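Local structure of telomerase reverse transcriptase (Candida tropicalis MYA-3404, 6ZD1) at residues A[619-624]-A[682-687]; A[647-652]-A[695-700]. The protein probably extends chromosome ends as a reverse transcriptase, adding simple telomeric DNA repeats by copying a template within the telomerase RNA. One frame throughout, in Å; residues are numbered along the deposited sequence.

Contact 1. Residues A[619-624]-A[682-687]; sequences ILKLTF and TKSLAF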
loop_
_atom_site.group_PDB
_atom_site.type_symbol
_atom_site.label_atom_id
_atom_site.label_comp_id
_atom_site.label_asym_id
_atom_site.label_seq_id
_atom_site.Cartn_x
_atom_site.Cartn_y
_atom_site.Cartn_z
ATOM N N ILE A 619 -3.790 -4.410 -11.172
ATOM C CA ILE A 619 -4.893 -5.139 -10.548
ATOM C C ILE A 619 -6.147 -5.032 -11.402
ATOM O O ILE A 619 -6.881 -6.012 -11.576
ATOM C CB ILE A 619 -5.158 -4.638 -9.117
ATOM C CG1 ILE A 619 -3.863 -4.581 -8.315
ATOM C CG2 ILE A 619 -6.133 -5.567 -8.420
ATOM C CD1 ILE A 619 -3.237 -5.927 -8.106
ATOM N N LEU A 620 -6.416 -3.841 -11.944
ATOM C CA LEU A 620 -7.602 -3.653 -12.774
ATOM C C LEU A 620 -7.561 -4.560 -13.999
ATOM O O LEU A 620 -8.530 -5.271 -14.289
ATOM C CB LEU A 620 -7.728 -2.184 -13.191
ATOM C CG LEU A 620 -8.200 -1.176 -12.136
ATOM C CD1 LEU A 620 -8.148 0.241 -12.686
ATOM C CD2 LEU A 620 -9.604 -1.506 -11.648
ATOM N N LYS A 621 -6.431 -4.572 -14.714
ATOM C CA LYS A 621 -6.345 -5.365 -15.939
ATOM C C LYS A 621 -6.605 -6.840 -15.663
ATOM O O LYS A 621 -7.342 -7.496 -16.407
ATOM C CB LYS A 621 -4.980 -5.178 -16.603
ATOM C CG LYS A 621 -4.783 -3.811 -17.240
ATOM C CD LYS A 621 -3.350 -3.606 -17.733
ATOM C CE LYS A 621 -3.074 -4.340 -19.042
ATOM N NZ LYS A 621 -2.791 -5.793 -18.860
ATOM N N LEU A 622 -6.028 -7.376 -14.585
ATOM C CA LEU A 622 -6.297 -8.768 -14.238
ATOM C C LEU A 622 -7.768 -8.981 -13.916
ATOM O O LEU A 622 -8.353 -10.003 -14.294
ATOM C CB LEU A 622 -5.432 -9.192 -13.055
ATOM C CG LEU A 622 -3.961 -9.358 -13.401
ATOM C CD1 LEU A 622 -3.187 -9.754 -12.163
ATOM C CD2 LEU A 622 -3.806 -10.397 -14.500
ATOM N N THR A 623 -8.393 -8.013 -13.245
ATOM C CA THR A 623 -9.803 -8.155 -12.911
ATOM C C THR A 623 -10.662 -8.152 -14.168
ATOM O O THR A 623 -11.548 -9.002 -14.319
ATOM C CB THR A 623 -10.232 -7.042 -11.957
ATOM O OG1 THR A 623 -9.378 -7.041 -10.806
ATOM C CG2 THR A 623 -11.671 -7.256 -11.506
ATOM N N PHE A 624 -10.394 -7.232 -15.098
ATOM C CA PHE A 624 -11.196 -7.177 -16.314
ATOM C C PHE A 624 -10.854 -8.298 -17.282
ATOM O O PHE A 624 -11.721 -8.727 -18.055
ATOM C CB PHE A 624 -11.037 -5.819 -16.989
ATOM C CG PHE A 624 -11.723 -4.714 -16.256
ATOM C CD1 PHE A 624 -13.081 -4.508 -16.410
ATOM C CD2 PHE A 624 -11.020 -3.896 -15.392
ATOM C CE1 PHE A 624 -13.723 -3.497 -15.725
ATOM C CE2 PHE A 624 -11.656 -2.882 -14.705
ATOM C CZ PHE A 624 -13.008 -2.682 -14.870
ATOM N N THR A 682 -11.869 2.198 -19.412
ATOM C CA THR A 682 -12.278 2.367 -20.803
ATOM C C THR A 682 -11.509 1.426 -21.719
ATOM O O THR A 682 -12.101 0.719 -22.544
ATOM C CB THR A 682 -12.053 3.815 -21.239
ATOM O OG1 THR A 682 -12.736 4.700 -20.344
ATOM C CG2 THR A 682 -12.560 4.031 -22.655
ATOM N N LYS A 683 -10.181 1.404 -21.584
ATOM C CA LYS A 683 -9.360 0.539 -22.425
ATOM C C LYS A 683 -9.681 -0.930 -22.177
ATOM O O LYS A 683 -9.880 -1.700 -23.125
ATOM C CB LYS A 683 -7.879 0.827 -22.164
ATOM C CG LYS A 683 -6.932 0.374 -23.265
ATOM C CD LYS A 683 -6.384 -1.020 -22.996
ATOM C CE LYS A 683 -5.445 -1.460 -24.107
ATOM N NZ LYS A 683 -6.123 -1.447 -25.440
ATOM N N SER A 684 -9.787 -1.323 -20.906
ATOM C CA SER A 684 -10.039 -2.715 -20.545
ATOM C C SER A 684 -11.415 -3.200 -20.980
ATOM O O SER A 684 -11.669 -4.410 -20.945
ATOM C CB SER A 684 -9.894 -2.901 -19.030
ATOM O OG SER A 684 -8.575 -2.616 -18.593
ATOM N N LEU A 685 -12.322 -2.295 -21.344
ATOM C CA LEU A 685 -13.643 -2.679 -21.817
ATOM C C LEU A 685 -13.777 -2.567 -23.331
ATOM O O LEU A 685 -14.899 -2.566 -23.846
ATOM C CB LEU A 685 -14.718 -1.841 -21.130
ATOM C CG LEU A 685 -14.880 -2.074 -19.630
ATOM C CD1 LEU A 685 -15.934 -1.136 -19.075
ATOM C CD2 LEU A 685 -15.239 -3.529 -19.334
ATOM N N ALA A 686 -12.658 -2.480 -24.055
ATOM C CA ALA A 686 -12.727 -2.404 -25.511
ATOM C C ALA A 686 -13.427 -3.619 -26.106
ATOM O O ALA A 686 -14.104 -3.500 -27.133
ATOM C CB ALA A 686 -11.322 -2.258 -26.101
ATOM N N PHE A 687 -13.282 -4.792 -25.479
ATOM C CA PHE A 687 -13.944 -5.996 -25.973
ATOM C C PHE A 687 -15.461 -5.908 -25.886
ATOM O O PHE A 687 -16.154 -6.688 -26.546
ATOM C CB PHE A 687 -13.473 -7.222 -25.188
ATOM C CG PHE A 687 -14.058 -7.317 -23.805
ATOM C CD1 PHE A 687 -13.510 -6.596 -22.757
ATOM C CD2 PHE A 687 -15.154 -8.130 -23.554
ATOM C CE1 PHE A 687 -14.042 -6.681 -21.481
ATOM C CE2 PHE A 687 -15.694 -8.216 -22.281
ATOM C CZ PHE A 687 -15.138 -7.493 -21.245
#
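Phe624, midway along helix 609-637, packs against Ser684 and Leu685 of the 682-687 segment, which begins on helix 670-684, within the largely helical C-terminal part of the chain, which corresponds to the thumb of telomerase. The backbones are close here, with the CA atoms of Phe624 and Ser684 6.3 Å apart, a spacing that the small serine side chain permits. Ser684 CB does the touching, 3.7 Å from Phe624 CB, and stays close to CG and CD2 of the phenylalanine, approaching its ring obliquely. One methyl branch of Leu685 makes the other touch, with Leu685 CD2 3.8 Å from Phe624 CD1 and almost as near CE1. Ser684 thus meets the CG/CD2 side of the ring and Leu685 the CD1/CE1 side. Phe624 has CG anti to its carbonyl carbon (chi1 -72°), a setting in which its side chain crosses that of Leu685 obliquely. Lys621, one turn earlier, adds a looser touch from its aliphatic stem, Lys621 CG lying 4.2 Å from Ser684 OG.

Around this first shell, Phe645 of helix 642-664 touches both Phe624 and Leu685, so that helix packs on the ring as well. Farther along the 682-687 segment, Phe687 rests on Ile627 and Gln628 of helix 609-637, continuing the packing beyond Phe624. No hydrogen bond crosses between the segments. The serine hydroxyl instead bonds back to Thr680 O, one turn earlier in the chain, leaving the methylene carbon, Ser684 CB, against Phe624.

Contact 2. Residues A[647-652]-A[695-700]; sequences KFLHVI and IEWLYT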
loop_
_atom_site.group_PDB
_atom_site.type_symbol
_atom_site.label_atom_id
_atom_site.label_comp_id
_atom_site.label_asym_id
_atom_site.label_seq_id
_atom_site.Cartn_x
_atom_site.Cartn_y
_atom_site.Cartn_z
ATOM N N LYS A 647 -22.611 -0.622 -10.533
ATOM C CA LYS A 647 -22.451 -0.705 -9.087
ATOM C C LYS A 647 -21.156 -1.422 -8.740
ATOM O O LYS A 647 -20.430 -1.002 -7.832
ATOM C CB LYS A 647 -23.656 -1.410 -8.464
ATOM C CG LYS A 647 -24.922 -0.571 -8.491
ATOM C CD LYS A 647 -26.172 -1.432 -8.463
ATOM C CE LYS A 647 -27.413 -0.583 -8.674
ATOM N NZ LYS A 647 -28.612 -1.411 -8.962
ATOM N N PHE A 648 -20.836 -2.489 -9.478
ATOM C CA PHE A 648 -19.551 -3.158 -9.297
ATOM C C PHE A 648 -18.398 -2.206 -9.581
ATOM O O PHE A 648 -17.444 -2.119 -8.798
ATOM C CB PHE A 648 -19.473 -4.396 -10.196
ATOM C CG PHE A 648 -18.104 -5.019 -10.265
ATOM C CD1 PHE A 648 -17.665 -5.877 -9.267
ATOM C CD2 PHE A 648 -17.264 -4.762 -11.340
ATOM C CE1 PHE A 648 -16.409 -6.463 -9.336
ATOM C CE2 PHE A 648 -16.005 -5.342 -11.415
ATOM C CZ PHE A 648 -15.579 -6.193 -10.409
ATOM N N LEU A 649 -18.470 -1.464 -10.690
ATOM C CA LEU A 649 -17.425 -0.481 -10.964
ATOM C C LEU A 649 -17.367 0.572 -9.865
ATOM O O LEU A 649 -16.281 0.919 -9.385
ATOM C CB LEU A 649 -17.651 0.181 -12.323
ATOM C CG LEU A 649 -17.485 -0.696 -13.566
ATOM C CD1 LEU A 649 -17.814 0.112 -14.803
ATOM C CD2 LEU A 649 -16.080 -1.264 -13.658
ATOM N N HIS A 650 -18.530 1.061 -9.425
ATOM C CA HIS A 650 -18.550 2.089 -8.389
ATOM C C HIS A 650 -17.945 1.573 -7.090
ATOM O O HIS A 650 -17.195 2.292 -6.422
ATOM C CB HIS A 650 -19.974 2.591 -8.159
ATOM C CG HIS A 650 -20.057 3.736 -7.196
ATOM N ND1 HIS A 650 -20.090 3.559 -5.829
ATOM C CD2 HIS A 650 -20.106 5.073 -7.402
ATOM C CE1 HIS A 650 -20.159 4.737 -5.235
ATOM N NE2 HIS A 650 -20.170 5.673 -6.167
ATOM N N VAL A 651 -18.262 0.334 -6.706
ATOM C CA VAL A 651 -17.637 -0.250 -5.521
ATOM C C VAL A 651 -16.127 -0.384 -5.717
ATOM O O VAL A 651 -15.342 -0.071 -4.814
ATOM C CB VAL A 651 -18.292 -1.600 -5.180
ATOM C CG1 VAL A 651 -17.465 -2.338 -4.149
ATOM C CG2 VAL A 651 -19.714 -1.390 -4.662
ATOM N N ILE A 652 -15.696 -0.837 -6.900
ATOM C CA ILE A 652 -14.268 -1.026 -7.158
ATOM C C ILE A 652 -13.529 0.308 -7.128
ATOM O O ILE A 652 -12.419 0.406 -6.588
ATOM C CB ILE A 652 -14.053 -1.755 -8.500
ATOM C CG1 ILE A 652 -14.341 -3.251 -8.355
ATOM C CG2 ILE A 652 -12.638 -1.528 -9.022
ATOM C CD1 ILE A 652 -13.516 -3.933 -7.286
ATOM N N ILE A 695 -19.680 3.787 -20.019
ATOM C CA ILE A 695 -18.532 4.686 -20.063
ATOM C C ILE A 695 -18.978 6.119 -19.792
ATOM O O ILE A 695 -18.299 6.871 -19.083
ATOM C CB ILE A 695 -17.785 4.554 -21.410
ATOM C CG1 ILE A 695 -16.725 3.446 -21.359
ATOM C CG2 ILE A 695 -17.032 5.821 -21.732
ATOM C CD1 ILE A 695 -17.233 2.075 -21.002
ATOM N N GLU A 696 -20.147 6.506 -20.306
ATOM C CA GLU A 696 -20.653 7.848 -20.034
ATOM C C GLU A 696 -20.880 8.060 -18.541
ATOM O O GLU A 696 -20.578 9.134 -18.006
ATOM C CB GLU A 696 -21.947 8.091 -20.809
ATOM C CG GLU A 696 -22.541 9.463 -20.574
ATOM C CD GLU A 696 -23.898 9.619 -21.216
ATOM O OE1 GLU A 696 -24.462 8.596 -21.659
ATOM O OE2 GLU A 696 -24.398 10.763 -21.280
ATOM N N TRP A 697 -21.401 7.042 -17.849
ATOM C CA TRP A 697 -21.524 7.126 -16.398
ATOM C C TRP A 697 -20.156 7.199 -15.741
ATOM O O TRP A 697 -19.964 7.933 -14.766
ATOM C CB TRP A 697 -22.298 5.925 -15.858
ATOM C CG TRP A 697 -22.126 5.740 -14.379
ATOM C CD1 TRP A 697 -22.870 6.317 -13.396
ATOM C CD2 TRP A 697 -21.144 4.927 -13.714
ATOM N NE1 TRP A 697 -22.417 5.916 -12.160
ATOM C CE2 TRP A 697 -21.361 5.061 -12.329
ATOM C CE3 TRP A 697 -20.108 4.099 -14.156
ATOM C CZ2 TRP A 697 -20.581 4.399 -11.384
ATOM C CZ3 TRP A 697 -19.334 3.440 -13.213
ATOM C CH2 TRP A 697 -19.576 3.595 -11.845
ATOM N N LEU A 698 -19.194 6.437 -16.262
ATOM C CA LEU A 698 -17.857 6.428 -15.682
ATOM C C LEU A 698 -17.231 7.813 -15.736
ATOM O O LEU A 698 -16.626 8.269 -14.759
ATOM C CB LEU A 698 -16.988 5.411 -16.419
ATOM C CG LEU A 698 -15.518 5.303 -16.038
ATOM C CD1 LEU A 698 -15.380 4.597 -14.704
ATOM C CD2 LEU A 698 -14.745 4.576 -17.126
ATOM N N TYR A 699 -17.410 8.518 -16.851
ATOM C CA TYR A 699 -16.750 9.802 -17.032
ATOM C C TYR A 699 -17.363 10.909 -16.190
ATOM O O TYR A 699 -16.734 11.960 -16.031
ATOM C CB TYR A 699 -16.784 10.211 -18.506
ATOM C CG TYR A 699 -15.880 9.386 -19.393
ATOM C CD1 TYR A 699 -15.018 8.443 -18.850
ATOM C CD2 TYR A 699 -15.881 9.557 -20.774
ATOM C CE1 TYR A 699 -14.189 7.689 -19.651
ATOM C CE2 TYR A 699 -15.049 8.805 -21.585
ATOM C CZ TYR A 699 -14.206 7.872 -21.016
ATOM O OH TYR A 699 -13.373 7.114 -21.810
ATOM N N THR A 700 -18.547 10.696 -15.619
ATOM C CA THR A 700 -19.194 11.729 -14.825
ATOM C C THR A 700 -18.820 11.659 -13.350
ATOM O O THR A 700 -19.317 12.469 -12.560
ATOM C CB THR A 700 -20.718 11.639 -14.974
ATOM O OG1 THR A 700 -21.309 12.872 -14.555
ATOM C CG2 THR A 700 -21.280 10.524 -14.111
#
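Trp697 reaches from helix 692-699 to helix 642-664 and meets Leu649 and His650 with the six-membered end of its indole. The contact between apolar side chains is with Leu649, whose CB lies 3.8 Å from Trp697 CZ3, obliquely to the ring, while its CD1 methyl approaches the same carbon at 4.0 Å. Leu698, on the same helix as Trp697, packs on Ile681 of helix 670-684.

The second group of contacts lies at the indole's edge. His650 CA sits in the plane of the tryptophan ring, its backbone N is 3.7 Å from Trp697 CH2, and its CB is equally far from CZ2. The indole edge therefore abuts the helix backbone itself, where the nearest CA atoms, of Leu649 and Leu698, are 8.4 Å apart. His650, with CG anti to the backbone N (chi1 -175°), crosses the tryptophan at about a right angle and turns the edge of its imidazole, at CD2, toward CZ2.

Polar interactions play little part: no hydrogen bond joins the segments, and Trp697 NE1 makes a weak one to Glu391. The arrangement is helix-to-helix packing through one large aromatic side chain, within the helical bundle of the telomerase thumb.

Overall arrangement
The two contacts lie about 13 Å apart, centre to centre, on the same side of the chain's centre. Their segments alternate along the sequence: 619-624, 647-652, 682-687 and 695-700 fall on the successive helices 609-637, 642-664, 670-684 and 692-699. Contact 1 thus pairs the first helix with the third, and contact 2 the second with the fourth. Direct touches join them: Phe624 CZ packs 3.6 Å from Leu649 CD2, Leu685 meets Ile695, and the Thr682 and Tyr699 hydroxyls probably share a hydrogen bond. This alternation ties the four helices into one bundle, consistent with the helical thumb of telomerase.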